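Local coordinates for vivid PAS protein VVD (PDB 3D72) that senses blue light as a fungal LOV photoreceptor of Neurospora crassa, binding flavin-adenine dinucleotide and forming a rapidly exchanging dimer upon light activation, at residues A[1-15]-A[38-52]. The protein carries 1 engineered substitution. Residues are numbered along the deposited sequence; the frame is centred on the assembly and turned at random.
With FAD (flavin-adenine dinucleotide), chain C.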
loop_
_atom_site.group_PDB
_atom_site.type_symbol
_atom_site.label_atom_id
_atom_site.label_comp_id
_atom_site.label_asym_id
_atom_site.label_seq_id
_atom_site.Cartn_x
_atom_site.Cartn_y
_atom_site.Cartn_z
ATOM N N MET A 1 9.128 23.875 19.664
ATOM C CA MET A 1 8.221 22.800 19.221
ATOM C C MET A 1 8.029 21.788 20.365
ATOM O O MET A 1 8.950 21.550 21.143
ATOM C CB MET A 1 8.821 22.144 17.987
ATOM C CG MET A 1 8.898 23.103 16.785
ATOM S SD MET A 1 7.261 23.485 16.124
ATOM C CE MET A 1 7.135 22.245 14.822
ATOM N N HIS A 2 6.828 21.227 20.492
ATOM C CA HIS A 2 6.510 20.240 21.547
ATOM C C HIS A 2 5.583 19.200 20.960
ATOM O O HIS A 2 4.525 18.876 21.501
ATOM C CB HIS A 2 5.847 20.942 22.725
ATOM C CG HIS A 2 6.702 22.012 23.319
ATOM N ND1 HIS A 2 7.873 21.736 23.993
ATOM C CD2 HIS A 2 6.622 23.361 23.245
ATOM C CE1 HIS A 2 8.478 22.868 24.301
ATOM N NE2 HIS A 2 7.739 23.869 23.857
ATOM N N THR A 3 6.021 18.664 19.838
ATOM C CA THR A 3 5.257 17.684 19.108
ATOM C C THR A 3 4.944 16.401 19.872
ATOM O O THR A 3 5.770 15.891 20.631
ATOM C CB THR A 3 5.994 17.357 17.812
ATOM O OG1 THR A 3 6.327 18.585 17.150
ATOM C CG2 THR A 3 5.130 16.504 16.906
ATOM N N LEU A 4 3.730 15.901 19.670
ATOM C CA LEU A 4 3.285 14.664 20.290
ATOM C C LEU A 4 3.276 13.607 19.191
ATOM O O LEU A 4 3.038 13.925 18.022
ATOM C CB LEU A 4 1.875 14.818 20.858
ATOM C CG LEU A 4 1.726 15.761 22.054
ATOM C CD1 LEU A 4 0.250 15.981 22.356
ATOM C CD2 LEU A 4 2.460 15.181 23.261
ATOM N N TYR A 5 3.540 12.359 19.561
ATOM C CA TYR A 5 3.559 11.277 18.589
ATOM C C TYR A 5 2.516 10.229 18.927
ATOM O O TYR A 5 2.328 9.873 20.093
ATOM C CB TYR A 5 4.954 10.649 18.532
ATOM C CG TYR A 5 6.047 11.672 18.305
ATOM C CD1 TYR A 5 6.760 12.209 19.378
ATOM C CD2 TYR A 5 6.343 12.134 17.020
ATOM C CE1 TYR A 5 7.737 13.174 19.183
ATOM C CE2 TYR A 5 7.318 13.104 16.815
ATOM C CZ TYR A 5 8.012 13.620 17.899
ATOM O OH TYR A 5 8.981 14.580 17.707
ATOM N N ALA A 6 1.824 9.751 17.901
ATOM C CA ALA A 6 0.788 8.742 18.069
ATOM C C ALA A 6 1.297 7.481 18.747
ATOM O O ALA A 6 2.215 6.827 18.265
ATOM C CB ALA A 6 0.192 8.386 16.710
ATOM N N PRO A 7 0.723 7.135 19.902
ATOM C CA PRO A 7 1.213 5.911 20.530
ATOM C C PRO A 7 0.772 4.784 19.595
ATOM O O PRO A 7 -0.342 4.815 19.084
ATOM C CB PRO A 7 0.488 5.891 21.874
ATOM C CG PRO A 7 -0.788 6.640 21.590
ATOM C CD PRO A 7 -0.322 7.782 20.716
ATOM N N GLY A 8 1.627 3.819 19.344
ATOM C CA GLY A 8 1.235 2.745 18.437
ATOM C C GLY A 8 1.854 3.029 17.094
ATOM O O GLY A 8 2.008 2.122 16.270
ATOM N N GLY A 9 2.222 4.297 16.851
ATOM C CA GLY A 9 2.857 4.633 15.600
ATOM C C GLY A 9 1.895 5.040 14.499
ATOM O O GLY A 9 0.694 5.154 14.723
ATOM N N TYR A 10 2.417 5.192 13.285
ATOM C CA TYR A 10 1.579 5.601 12.169
ATOM C C TYR A 10 1.280 4.552 11.108
ATOM O O TYR A 10 2.101 3.688 10.848
ATOM C CB TYR A 10 2.187 6.838 11.509
ATOM C CG TYR A 10 2.259 8.002 12.462
ATOM C CD1 TYR A 10 3.353 8.167 13.304
ATOM C CD2 TYR A 10 1.185 8.882 12.590
ATOM C CE1 TYR A 10 3.367 9.186 14.268
ATOM C CE2 TYR A 10 1.188 9.899 13.543
ATOM C CZ TYR A 10 2.281 10.040 14.382
ATOM O OH TYR A 10 2.272 11.018 15.351
ATOM N N ASP A 11 0.100 4.651 10.504
ATOM C CA ASP A 11 -0.321 3.713 9.462
ATOM C C ASP A 11 0.303 4.067 8.113
ATOM O O ASP A 11 -0.413 4.336 7.142
ATOM C CB ASP A 11 -1.847 3.706 9.321
ATOM C CG ASP A 11 -2.351 2.520 8.509
ATOM O OD1 ASP A 11 -1.521 1.667 8.112
ATOM O OD2 ASP A 11 -3.576 2.440 8.280
ATOM N N ILE A 12 1.630 4.037 8.057
ATOM C CA ILE A 12 2.343 4.364 6.833
ATOM C C ILE A 12 1.922 3.471 5.669
ATOM O O ILE A 12 1.722 3.967 4.558
ATOM C CB ILE A 12 3.872 4.275 7.036
ATOM C CG1 ILE A 12 4.301 5.218 8.168
ATOM C CG2 ILE A 12 4.597 4.614 5.729
ATOM C CD1 ILE A 12 3.864 6.669 7.982
ATOM N N MET A 13 1.771 2.168 5.902
ATOM C CA MET A 13 1.354 1.286 4.801
ATOM C C MET A 13 -0.035 1.643 4.286
ATOM O O MET A 13 -0.255 1.725 3.067
ATOM C CB MET A 13 1.375 -0.182 5.232
ATOM C CG MET A 13 2.762 -0.704 5.509
ATOM S SD MET A 13 2.800 -2.511 5.549
ATOM C CE MET A 13 2.209 -2.806 7.167
ATOM N N GLY A 14 -0.970 1.862 5.210
ATOM C CA GLY A 14 -2.316 2.208 4.805
ATOM C C GLY A 14 -2.332 3.499 4.014
ATOM O O GLY A 14 -3.084 3.626 3.045
ATOM N N TYR A 15 -1.499 4.453 4.420
ATOM C CA TYR A 15 -1.445 5.734 3.734
ATOM C C TYR A 15 -0.822 5.615 2.349
ATOM O O TYR A 15 -1.235 6.313 1.425
ATOM C CB TYR A 15 -0.692 6.767 4.576
ATOM C CG TYR A 15 -1.358 7.053 5.909
ATOM C CD1 TYR A 15 -2.739 6.902 6.076
ATOM C CD2 TYR A 15 -0.611 7.485 7.003
ATOM C CE1 TYR A 15 -3.358 7.174 7.303
ATOM C CE2 TYR A 15 -1.220 7.762 8.231
ATOM C CZ TYR A 15 -2.589 7.603 8.373
ATOM O OH TYR A 15 -3.176 7.867 9.590
ATOM N N LEU A 38 10.795 8.753 2.630
ATOM C CA LEU A 38 9.520 9.420 2.847
ATOM C C LEU A 38 9.409 9.903 4.266
ATOM O O LEU A 38 10.126 9.438 5.143
ATOM C CB LEU A 38 8.345 8.478 2.552
ATOM C CG LEU A 38 8.105 7.245 3.428
ATOM C CD1 LEU A 38 7.422 7.644 4.738
ATOM C CD2 LEU A 38 7.218 6.253 2.672
ATOM N N ILE A 39 8.522 10.864 4.466
ATOM C CA ILE A 39 8.250 11.375 5.805
ATOM C C ILE A 39 6.768 11.691 5.911
ATOM O O ILE A 39 6.089 11.908 4.911
ATOM C CB ILE A 39 9.080 12.637 6.154
ATOM C CG1 ILE A 39 8.714 13.805 5.240
ATOM C CG2 ILE A 39 10.560 12.323 6.040
ATOM C CD1 ILE A 39 9.365 15.116 5.675
ATOM N N LEU A 40 6.251 11.680 7.132
ATOM C CA LEU A 40 4.851 11.995 7.361
ATOM C C LEU A 40 4.848 13.167 8.334
ATOM O O LEU A 40 5.563 13.130 9.342
ATOM C CB LEU A 40 4.119 10.811 8.003
ATOM C CG LEU A 40 2.596 10.991 8.069
ATOM C CD1 LEU A 40 1.977 10.683 6.700
ATOM C CD2 LEU A 40 2.018 10.050 9.119
ATOM N N CYS A 41 4.083 14.206 8.009
ATOM C CA CYS A 41 3.975 15.389 8.857
ATOM C C CYS A 41 2.544 15.550 9.332
ATOM O O CYS A 41 1.596 15.208 8.615
ATOM C CB CYS A 41 4.421 16.640 8.104
ATOM S SG CYS A 41 6.162 16.590 7.605
ATOM N N ASP A 42 2.388 16.079 10.542
ATOM C CA ASP A 42 1.062 16.264 11.127
ATOM C C ASP A 42 0.529 17.668 10.828
ATOM O O ASP A 42 1.016 18.659 11.360
ATOM C CB ASP A 42 1.138 16.050 12.636
ATOM C CG ASP A 42 -0.221 15.834 13.261
ATOM O OD1 ASP A 42 -1.203 16.376 12.729
ATOM O OD2 ASP A 42 -0.306 15.136 14.294
ATOM N N LEU A 43 -0.481 17.746 9.970
ATOM C CA LEU A 43 -1.061 19.026 9.604
ATOM C C LEU A 43 -1.771 19.717 10.752
ATOM O O LEU A 43 -1.971 20.933 10.717
ATOM C CB LEU A 43 -2.054 18.846 8.453
ATOM C CG LEU A 43 -1.470 18.347 7.131
ATOM C CD1 LEU A 43 -2.595 18.023 6.158
ATOM C CD2 LEU A 43 -0.542 19.400 6.559
ATOM N N LYS A 44 -2.142 18.941 11.767
ATOM C CA LYS A 44 -2.871 19.468 12.911
ATOM C C LYS A 44 -2.067 19.789 14.158
ATOM O O LYS A 44 -2.643 20.016 15.229
ATOM C CB LYS A 44 -4.025 18.525 13.250
ATOM C CG LYS A 44 -5.321 18.856 12.515
ATOM C CD LYS A 44 -5.091 19.190 11.050
ATOM C CE LYS A 44 -6.381 19.654 10.385
ATOM N NZ LYS A 44 -6.172 19.993 8.952
ATOM N N GLN A 45 -0.745 19.788 14.044
ATOM C CA GLN A 45 0.088 20.165 15.177
ATOM C C GLN A 45 0.858 21.402 14.759
ATOM O O GLN A 45 1.042 21.653 13.571
ATOM C CB GLN A 45 1.042 19.044 15.593
ATOM C CG GLN A 45 0.351 17.935 16.381
ATOM C CD GLN A 45 1.325 17.012 17.080
ATOM O OE1 GLN A 45 1.953 17.385 18.077
ATOM N NE2 GLN A 45 1.469 15.798 16.555
ATOM N N LYS A 46 1.307 22.176 15.736
ATOM C CA LYS A 46 2.022 23.409 15.453
ATOM C C LYS A 46 3.195 23.271 14.498
ATOM O O LYS A 46 4.123 22.515 14.744
ATOM C CB LYS A 46 2.516 24.039 16.755
ATOM C CG LYS A 46 3.524 25.138 16.541
ATOM C CD LYS A 46 3.053 26.437 17.128
ATOM C CE LYS A 46 4.240 27.323 17.436
ATOM N NZ LYS A 46 5.115 26.665 18.449
ATOM N N ASP A 47 3.124 24.034 13.413
ATOM C CA ASP A 47 4.146 24.094 12.376
ATOM C C ASP A 47 4.400 22.805 11.606
ATOM O O ASP A 47 5.537 22.513 11.242
ATOM C CB ASP A 47 5.456 24.627 12.961
ATOM C CG ASP A 47 6.323 25.327 11.917
ATOM O OD1 ASP A 47 5.776 25.751 10.868
ATOM O OD2 ASP A 47 7.540 25.472 12.157
ATOM N N THR A 48 3.329 22.051 11.365
ATOM C CA THR A 48 3.371 20.814 10.579
ATOM C C THR A 48 4.635 19.980 10.796
ATOM O O THR A 48 5.444 19.783 9.879
ATOM C CB THR A 48 3.237 21.169 9.076
ATOM O OG1 THR A 48 2.243 22.200 8.928
ATOM C CG2 THR A 48 2.831 19.958 8.273
ATOM N N PRO A 49 4.814 19.452 12.013
ATOM C CA PRO A 49 5.990 18.645 12.342
ATOM C C PRO A 49 6.088 17.241 11.748
ATOM O O PRO A 49 5.078 16.581 11.521
ATOM C CB PRO A 49 5.936 18.597 13.862
ATOM C CG PRO A 49 4.471 18.505 14.124
ATOM C CD PRO A 49 3.898 19.541 13.169
ATOM N N ILE A 50 7.321 16.802 11.514
ATOM C CA ILE A 50 7.582 15.460 11.029
ATOM C C ILE A 50 7.276 14.521 12.189
ATOM O O ILE A 50 7.801 14.697 13.289
ATOM C CB ILE A 50 9.071 15.275 10.646
ATOM C CG1 ILE A 50 9.426 16.182 9.464
ATOM C CG2 ILE A 50 9.351 13.826 10.323
ATOM C CD1 ILE A 50 10.916 16.272 9.194
ATOM N N VAL A 51 6.419 13.536 11.956
ATOM C CA VAL A 51 6.072 12.581 13.010
ATOM C C VAL A 51 6.546 11.175 12.638
ATOM O O VAL A 51 6.473 10.245 13.441
ATOM C CB VAL A 51 4.539 12.578 13.316
ATOM C CG1 VAL A 51 4.136 13.909 13.934
ATOM C CG2 VAL A 51 3.737 12.327 12.052
ATOM N N TYR A 52 7.026 11.020 11.404
ATOM C CA TYR A 52 7.570 9.745 10.939
ATOM C C TYR A 52 8.563 9.981 9.814
ATOM O O TYR A 52 8.302 10.778 8.923
ATOM C CB TYR A 52 6.475 8.807 10.417
ATOM C CG TYR A 52 7.042 7.501 9.900
ATOM C CD1 TYR A 52 7.424 7.353 8.564
ATOM C CD2 TYR A 52 7.264 6.439 10.767
ATOM C CE1 TYR A 52 8.021 6.175 8.114
ATOM C CE2 TYR A 52 7.858 5.263 10.327
ATOM C CZ TYR A 52 8.235 5.139 9.006
ATOM O OH TYR A 52 8.836 3.972 8.603
HETATM P PA FAD C . 7.621 30.326 4.822
HETATM O O1A FAD C . 8.569 30.139 5.955
HETATM O O2A FAD C . 6.426 31.170 5.059
HETATM O O5B FAD C . 8.446 30.878 3.583
HETATM C C5B FAD C . 7.853 31.205 2.311
HETATM C C4B FAD C . 8.905 31.946 1.491
HETATM O O4B FAD C . 8.279 32.326 0.252
HETATM C C3B FAD C . 9.466 33.228 2.142
HETATM O O3B FAD C . 10.867 33.271 2.233
HETATM C C2B FAD C . 8.893 34.379 1.322
HETATM O O2B FAD C . 9.721 35.489 1.093
HETATM C C1B FAD C . 8.380 33.739 0.029
HETATM N N9A FAD C . 7.056 34.177 -0.370
HETATM C C8A FAD C . 5.885 34.058 0.326
HETATM N N7A FAD C . 4.838 34.562 -0.284
HETATM C C5A FAD C . 5.363 35.075 -1.458
HETATM C C6A FAD C . 4.744 35.752 -2.568
HETATM N N6A FAD C . 3.435 36.020 -2.588
HETATM N N1A FAD C . 5.537 36.140 -3.608
HETATM C C2A FAD C . 6.867 35.855 -3.555
HETATM N N3A FAD C . 7.553 35.220 -2.576
HETATM C C4A FAD C . 6.699 34.855 -1.524
HETATM N N1 FAD C . 11.031 21.133 2.473
HETATM C C2 FAD C . 12.306 20.846 2.103
HETATM O O2 FAD C . 13.142 21.733 1.852
HETATM N N3 FAD C . 12.702 19.506 1.978
HETATM C C4 FAD C . 11.886 18.402 2.232
HETATM O O4 FAD C . 12.337 17.243 2.079
HETATM C C4X FAD C . 10.560 18.709 2.603
HETATM N N5 FAD C . 9.676 17.652 2.889
HETATM C C5X FAD C . 8.384 17.977 3.261
HETATM C C6 FAD C . 7.470 16.918 3.555
HETATM C C7 FAD C . 6.182 17.168 3.965
HETATM C C7M FAD C . 5.276 15.958 4.233
HETATM C C8 FAD C . 5.736 18.499 4.157
HETATM C C8M FAD C . 4.338 18.842 4.631
HETATM C C9 FAD C . 6.639 19.584 3.860
HETATM C C9A FAD C . 7.954 19.351 3.425
HETATM N N10 FAD C . 8.893 20.415 3.106
HETATM C C10 FAD C . 10.182 20.086 2.751
HETATM C "C1'" FAD C . 8.520 21.856 3.167
HETATM C "C2'" FAD C . 8.602 22.630 4.460
HETATM O "O2'" FAD C . 8.203 21.772 5.534
HETATM C "C3'" FAD C . 7.713 23.886 4.300
HETATM O "O3'" FAD C . 6.370 23.466 4.059
HETATM C "C4'" FAD C . 8.168 24.804 3.116
HETATM O "O4'" FAD C . 9.450 25.331 3.402
HETATM C "C5'" FAD C . 7.187 25.954 2.837
HETATM O "O5'" FAD C . 6.547 26.408 4.040
HETATM P P FAD C . 7.226 27.434 5.043
HETATM O O1P FAD C . 6.459 27.343 6.288
HETATM O O2P FAD C . 8.682 27.172 5.153
HETATM O O3P FAD C . 7.031 28.903 4.426
HETATM O O HOH W 1 4.292 20.605 16.863
HETATM O O HOH W 2 0.174 12.597 15.097
#
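Val51 CG2 lies over one face of the Tyr10 ring, 3.9 Å from its centroid, in a CH-pi contact offset toward the rim. A water sits at the edge of the same ring, in its plane; it bonds to Tyr10 OH and donates to Asp42 OD2. Leu40 CD2 meets Tyr10 obliquely, 3.8 Å from CD2 of that ring. The ring of Tyr142 meets Tyr10 nearly at a right angle. On the Tyr52 ring, Ile12 CG1 stands almost over the centre of one face, 3.7 Å from the centroid. With CG1 anti to its own carbonyl carbon (chi1 -58°), Ile12 brings CG1 over that ring, and the bend at chi2 (-55°) lays CD1 over the same face. The Tyr5 ring turns an edge to the strand, with Ile50 O in its plane.

The two strands, 38-42 and 50-53, are antiparallel neighbours in the five-stranded sheet of the PAS (LOV) fold. A classic beta bulge sets Val51 and Tyr52 together opposite Leu40, whose O accepts from both backbone N atoms. The N-terminal segment packs across this hairpin, while Ile39 and Cys41 of strand 38-42 point to the flavin.

Farther along, the Gln45 amide pairs with the backbone of Leu4. Leu4 N donates to Gln45 OE1 at 2.8 Å, nearly straight (176°) and on a lone pair in the carbonyl plane. Gln45 NE2 returns a bond to Leu4 O, also 2.8 Å. NE2 donates again to Asp42 OD2, and these three bonds fix the amide's rotation. A leucine here would probably leave Leu4 N and O without these partners and deprive Asp42 of one donor. Asp42 OD1 also forms a salt bridge with Arg141. Beside the amide, Thr3 CG2 presses tightly on Pro49 CG, 3.5 Å away, while Thr3 OG1 bonds to Gly70 O.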